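Local structure of coenzyme A transferase (Yersinia pestis, 3QLI) at residues 42-54 with 165-179. The protein probably transfers coenzyme A from an acyl-CoA to a carboxylate such as acetate, and can bind coenzyme A covalently through a glutamate. Numbering follows the deposited sequence.
Sequences LSMGMFAAEPPAL and YSSRIARSARRFIVE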
loop_
_atom_site.group_PDB
_atom_site.type_symbol
_atom_site.label_atom_id
_atom_site.label_comp_id
_atom_site.label_asym_id
_atom_site.label_seq_id
_atom_site.Cartn_x
_atom_site.Cartn_y
_atom_site.Cartn_z
ATOM N N LEU A 42 2.142 17.942 21.866
ATOM C CA LEU A 42 0.802 18.472 21.678
ATOM C C LEU A 42 0.284 18.115 20.294
ATOM O O LEU A 42 1.049 18.049 19.335
ATOM C CB LEU A 42 0.807 19.991 21.859
ATOM C CG LEU A 42 -0.559 20.682 21.719
ATOM C CD1 LEU A 42 -0.822 21.633 22.852
ATOM C CD2 LEU A 42 -0.632 21.405 20.403
ATOM N N SER A 43 -1.022 17.887 20.187
ATOM C CA SER A 43 -1.642 17.723 18.876
ATOM C C SER A 43 -2.932 18.534 18.867
ATOM O O SER A 43 -3.377 19.022 19.907
ATOM C CB SER A 43 -1.917 16.243 18.575
ATOM O OG SER A 43 -2.411 16.053 17.246
ATOM N N MET A 44 -3.516 18.697 17.692
ATOM C CA MET A 44 -4.718 19.498 17.550
ATOM C C MET A 44 -5.539 18.940 16.399
ATOM O O MET A 44 -5.063 18.097 15.646
ATOM C CB MET A 44 -4.352 20.948 17.247
ATOM C CG MET A 44 -3.434 21.083 16.031
ATOM S SD MET A 44 -2.944 22.801 15.741
ATOM C CE MET A 44 -1.705 22.595 14.457
ATOM N N GLY A 45 -6.770 19.426 16.272
ATOM C CA GLY A 45 -7.641 19.007 15.199
ATOM C C GLY A 45 -7.138 19.455 13.843
ATOM O O GLY A 45 -6.199 20.251 13.735
ATOM N N MET A 46 -7.778 18.964 12.789
ATOM C CA MET A 46 -7.388 19.297 11.419
ATOM C C MET A 46 -8.129 20.490 10.817
ATOM O O MET A 46 -9.340 20.614 10.975
ATOM C CB MET A 46 -7.619 18.096 10.495
ATOM C CG MET A 46 -6.930 16.812 10.905
ATOM S SD MET A 46 -7.402 15.443 9.826
ATOM C CE MET A 46 -6.634 15.939 8.289
ATOM N N PHE A 47 -7.398 21.366 10.132
ATOM C CA PHE A 47 -8.021 22.495 9.437
ATOM C C PHE A 47 -8.859 23.426 10.311
ATOM O O PHE A 47 -8.359 24.058 11.235
ATOM C CB PHE A 47 -8.820 22.030 8.214
ATOM C CG PHE A 47 -9.000 23.099 7.174
ATOM C CD1 PHE A 47 -7.901 23.700 6.583
ATOM C CD2 PHE A 47 -10.264 23.515 6.798
ATOM C CE1 PHE A 47 -8.060 24.690 5.633
ATOM C CE2 PHE A 47 -10.430 24.503 5.848
ATOM C CZ PHE A 47 -9.327 25.091 5.264
ATOM N N ALA A 48 -10.145 23.495 9.984
ATOM C CA ALA A 48 -11.104 24.352 10.672
ATOM C C ALA A 48 -11.167 23.969 12.144
ATOM O O ALA A 48 -11.564 24.770 12.987
ATOM C CB ALA A 48 -12.476 24.234 10.029
ATOM N N ALA A 49 -10.797 22.727 12.430
ATOM C CA ALA A 49 -10.747 22.195 13.788
ATOM C C ALA A 49 -9.697 22.890 14.674
ATOM O O ALA A 49 -9.836 22.908 15.894
ATOM C CB ALA A 49 -10.523 20.692 13.768
ATOM N N GLU A 50 -8.640 23.438 14.072
ATOM C CA GLU A 50 -7.597 24.101 14.856
ATOM C C GLU A 50 -8.264 25.218 15.654
ATOM O O GLU A 50 -9.071 25.972 15.115
ATOM C CB GLU A 50 -6.508 24.665 13.937
ATOM C CG GLU A 50 -5.836 23.621 13.045
ATOM C CD GLU A 50 -4.825 24.220 12.078
ATOM O OE1 GLU A 50 -4.881 25.439 11.826
ATOM O OE2 GLU A 50 -3.975 23.465 11.563
ATOM N N PRO A 51 -7.934 25.325 16.940
ATOM C CA PRO A 51 -8.607 26.304 17.808
ATOM C C PRO A 51 -7.874 27.658 17.911
ATOM O O PRO A 51 -6.831 27.736 18.549
ATOM C CB PRO A 51 -8.653 25.583 19.164
ATOM C CG PRO A 51 -7.439 24.712 19.152
ATOM C CD PRO A 51 -7.172 24.327 17.712
ATOM N N PRO A 52 -8.422 28.713 17.285
ATOM C CA PRO A 52 -7.682 29.980 17.166
ATOM C C PRO A 52 -7.350 30.666 18.482
ATOM O O PRO A 52 -6.262 31.219 18.587
ATOM C CB PRO A 52 -8.618 30.871 16.328
ATOM C CG PRO A 52 -9.985 30.224 16.450
ATOM C CD PRO A 52 -9.682 28.746 16.517
ATOM N N ALA A 53 -8.242 30.644 19.460
ATOM C CA ALA A 53 -7.950 31.347 20.708
ATOM C C ALA A 53 -6.887 30.612 21.528
ATOM O O ALA A 53 -5.987 31.231 22.116
ATOM C CB ALA A 53 -9.226 31.569 21.524
ATOM N N LEU A 54 -6.987 29.287 21.553
ATOM C CA LEU A 54 -6.011 28.458 22.263
ATOM C C LEU A 54 -4.652 28.554 21.583
ATOM O O LEU A 54 -3.629 28.655 22.253
ATOM C CB LEU A 54 -6.474 26.990 22.330
ATOM C CG LEU A 54 -7.684 26.720 23.231
ATOM C CD1 LEU A 54 -8.170 25.265 23.100
ATOM C CD2 LEU A 54 -7.364 27.042 24.699
ATOM N N TYR A 165 -8.338 11.448 13.390
ATOM C CA TYR A 165 -7.606 10.901 14.523
ATOM C C TYR A 165 -8.008 11.653 15.789
ATOM O O TYR A 165 -7.651 11.261 16.897
ATOM C CB TYR A 165 -6.103 11.058 14.307
ATOM C CG TYR A 165 -5.667 12.492 14.088
ATOM C CD1 TYR A 165 -5.461 13.349 15.161
ATOM C CD2 TYR A 165 -5.464 12.987 12.808
ATOM C CE1 TYR A 165 -5.064 14.660 14.964
ATOM C CE2 TYR A 165 -5.069 14.295 12.600
ATOM C CZ TYR A 165 -4.870 15.128 13.681
ATOM O OH TYR A 165 -4.476 16.429 13.474
ATOM N N SER A 166 -8.760 12.735 15.609
ATOM C CA SER A 166 -9.180 13.581 16.722
ATOM C C SER A 166 -10.056 12.865 17.743
ATOM O O SER A 166 -9.895 13.055 18.944
ATOM C CB SER A 166 -9.900 14.829 16.200
ATOM O OG SER A 166 -9.008 15.685 15.511
ATOM N N SER A 167 -10.983 12.043 17.270
ATOM C CA SER A 167 -11.870 11.321 18.189
ATOM C C SER A 167 -11.127 10.331 19.092
ATOM O O SER A 167 -11.557 10.057 20.217
ATOM C CB SER A 167 -13.005 10.617 17.425
ATOM O OG SER A 167 -12.488 9.651 16.525
ATOM N N ARG A 168 -10.017 9.789 18.605
ATOM C CA ARG A 168 -9.162 8.943 19.443
ATOM C C ARG A 168 -8.278 9.762 20.395
ATOM O O ARG A 168 -8.183 9.469 21.595
ATOM C CB ARG A 168 -8.261 8.063 18.564
ATOM C CG ARG A 168 -7.135 7.340 19.317
ATOM C CD ARG A 168 -7.678 6.285 20.263
ATOM N NE ARG A 168 -6.614 5.587 21.000
ATOM C CZ ARG A 168 -5.914 4.559 20.527
ATOM N NH1 ARG A 168 -6.138 4.098 19.301
ATOM N NH2 ARG A 168 -4.970 4.001 21.281
ATOM N N ILE A 169 -7.621 10.783 19.860
ATOM C CA ILE A 169 -6.615 11.491 20.645
ATOM C C ILE A 169 -7.270 12.359 21.717
ATOM O O ILE A 169 -6.663 12.608 22.756
ATOM C CB ILE A 169 -5.670 12.333 19.774
ATOM C CG1 ILE A 169 -5.003 11.442 18.722
ATOM C CG2 ILE A 169 -4.610 13.028 20.653
ATOM C CD1 ILE A 169 -4.368 10.173 19.317
ATOM N N ALA A 170 -8.505 12.806 21.473
ATOM C CA ALA A 170 -9.261 13.557 22.489
ATOM C C ALA A 170 -9.413 12.722 23.751
ATOM O O ALA A 170 -9.445 13.250 24.870
ATOM C CB ALA A 170 -10.635 13.976 21.955
ATOM N N ARG A 171 -9.495 11.412 23.557
ATOM C CA ARG A 171 -9.655 10.467 24.653
ATOM C C ARG A 171 -8.315 9.931 25.151
ATOM O O ARG A 171 -8.130 9.744 26.353
ATOM C CB ARG A 171 -10.581 9.314 24.233
ATOM C CG ARG A 171 -11.996 9.807 23.900
ATOM C CD ARG A 171 -12.814 8.806 23.134
ATOM N NE ARG A 171 -14.235 9.157 23.169
ATOM C CZ ARG A 171 -14.833 10.015 22.341
ATOM N NH1 ARG A 171 -14.141 10.644 21.382
ATOM N NH2 ARG A 171 -16.138 10.242 22.476
ATOM N N SER A 172 -7.366 9.713 24.249
ATOM C CA SER A 172 -6.072 9.169 24.671
ATOM C C SER A 172 -5.090 10.220 25.212
ATOM O O SER A 172 -4.235 9.888 26.011
ATOM C CB SER A 172 -5.415 8.349 23.558
ATOM O OG SER A 172 -6.173 7.168 23.313
ATOM N N ALA A 173 -5.199 11.473 24.782
ATOM C CA ALA A 173 -4.279 12.502 25.292
ATOM C C ALA A 173 -4.428 12.618 26.800
ATOM O O ALA A 173 -5.514 12.406 27.350
ATOM C CB ALA A 173 -4.543 13.849 24.627
ATOM N N ARG A 174 -3.344 12.953 27.487
ATOM C CA ARG A 174 -3.409 13.035 28.937
ATOM C C ARG A 174 -4.232 14.228 29.437
ATOM O O ARG A 174 -4.784 14.191 30.546
ATOM C CB ARG A 174 -1.992 12.975 29.527
ATOM C CG ARG A 174 -1.391 11.584 29.311
ATOM C CD ARG A 174 0.028 11.455 29.833
ATOM N NE ARG A 174 1.030 11.725 28.805
ATOM C CZ ARG A 174 1.444 10.831 27.916
ATOM N NH1 ARG A 174 0.923 9.613 27.911
ATOM N NH2 ARG A 174 2.373 11.158 27.027
ATOM N N ARG A 175 -4.324 15.269 28.607
ATOM C CA ARG A 175 -5.255 16.388 28.822
ATOM C C ARG A 175 -5.953 16.768 27.500
ATOM O O ARG A 175 -5.336 16.779 26.434
ATOM C CB ARG A 175 -4.537 17.624 29.400
ATOM C CG ARG A 175 -3.930 17.429 30.785
ATOM C CD ARG A 175 -5.010 17.277 31.863
ATOM N NE ARG A 175 -4.450 17.393 33.213
ATOM C CZ ARG A 175 -5.129 17.152 34.329
ATOM N NH1 ARG A 175 -6.402 16.773 34.269
ATOM N NH2 ARG A 175 -4.537 17.298 35.511
ATOM N N PHE A 176 -7.240 17.087 27.589
ATOM C CA PHE A 176 -8.025 17.493 26.431
ATOM C C PHE A 176 -8.632 18.863 26.711
ATOM O O PHE A 176 -9.386 19.026 27.676
ATOM C CB PHE A 176 -9.120 16.459 26.164
ATOM C CG PHE A 176 -10.008 16.782 24.995
ATOM C CD1 PHE A 176 -9.493 17.368 23.842
ATOM C CD2 PHE A 176 -11.363 16.476 25.040
ATOM C CE1 PHE A 176 -10.312 17.644 22.751
ATOM C CE2 PHE A 176 -12.192 16.763 23.953
ATOM C CZ PHE A 176 -11.664 17.337 22.811
ATOM N N ILE A 177 -8.283 19.843 25.884
ATOM C CA ILE A 177 -8.740 21.220 26.066
ATOM C C ILE A 177 -9.615 21.596 24.882
ATOM O O ILE A 177 -9.177 21.477 23.734
ATOM C CB ILE A 177 -7.549 22.201 26.083
ATOM C CG1 ILE A 177 -6.491 21.732 27.086
ATOM C CG2 ILE A 177 -8.028 23.633 26.368
ATOM C CD1 ILE A 177 -5.250 22.627 27.127
ATOM N N VAL A 178 -10.845 22.045 25.139
ATOM C CA VAL A 178 -11.732 22.398 24.028
ATOM C C VAL A 178 -11.954 23.901 23.900
ATOM O O VAL A 178 -11.911 24.646 24.880
ATOM C CB VAL A 178 -13.103 21.705 24.132
ATOM C CG1 VAL A 178 -12.927 20.198 24.265
ATOM C CG2 VAL A 178 -13.888 22.267 25.300
ATOM N N GLU A 179 -12.189 24.328 22.668
ATOM C CA GLU A 179 -12.581 25.693 22.381
ATOM C C GLU A 179 -13.986 25.643 21.793
ATOM O O GLU A 179 -14.185 25.219 20.649
ATOM C CB GLU A 179 -11.593 26.321 21.400
ATOM C CG GLU A 179 -11.948 27.744 20.964
ATOM C CD GLU A 179 -10.736 28.482 20.417
ATOM O OE1 GLU A 179 -9.611 28.198 20.895
ATOM O OE2 GLU A 179 -10.896 29.342 19.518
HETATM O O HOH W 1 -10.151 17.660 13.239
#
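Glu-179 reaches across to the first turn of helix 52-63 and binds its backbone N-H groups. Strands 41-44 and 175-180 belong to the parallel six-stranded, Rossmann-like sheet of the N-terminal domain, with strand 143-148 between them. Helix 52-63 covers one face of the sheet and helix 166-172 the other, so the segments meet in two places, near the C-terminal ends of the strands.

Glu-179 CB lies 3.8 Å from Pro-51 CB. With CG anti to the backbone N (chi1 177°), the extended chain carries the carboxylate to the helix start, where Pro-51 is the N-cap residue. CD lies against Ala-53 CB. OE2 accepts from Ala-53 N at 3.0 Å through its syn lone pair, in a nearly straight bond (167°). OE1 accepts from Leu-54 N at 2.9 Å, also on the syn side, but tilted out of the carboxylate plane. Both oxygens are held, which fixes the carboxylate rotation. The helix N-terminus would probably favour the ionised form. Asn-205 ND2 adds a second bond to OE2. The Leu-54 side chain runs antiparallel to that of Glu-179, with CG near OE1, and its CD1 meets Ile-177 CG2 at 3.7 Å.

On the other side of the sheet, Tyr-165 sets its ring against the end of strand 41-44 and the loop that follows. Ser-43 OG approaches the ring obliquely but bonds to Tyr-73 O. Met-46 packs its CG on Tyr-165 CE2, and its sulfur makes an oblique Met-aromatic contact. Met-46 touches Glu-76, which binds coenzyme A, and lies about 6 Å (nearest side-chain atoms) from Glu-264, the covalent coenzyme A site, so this end borders the active site. A water links Met-46 N to Ser-166 OG, which also bonds to Asp-164. Tyr-165 OH donates to Met-44 O at 2.8 Å, almost in line with the carbonyl bond (165°).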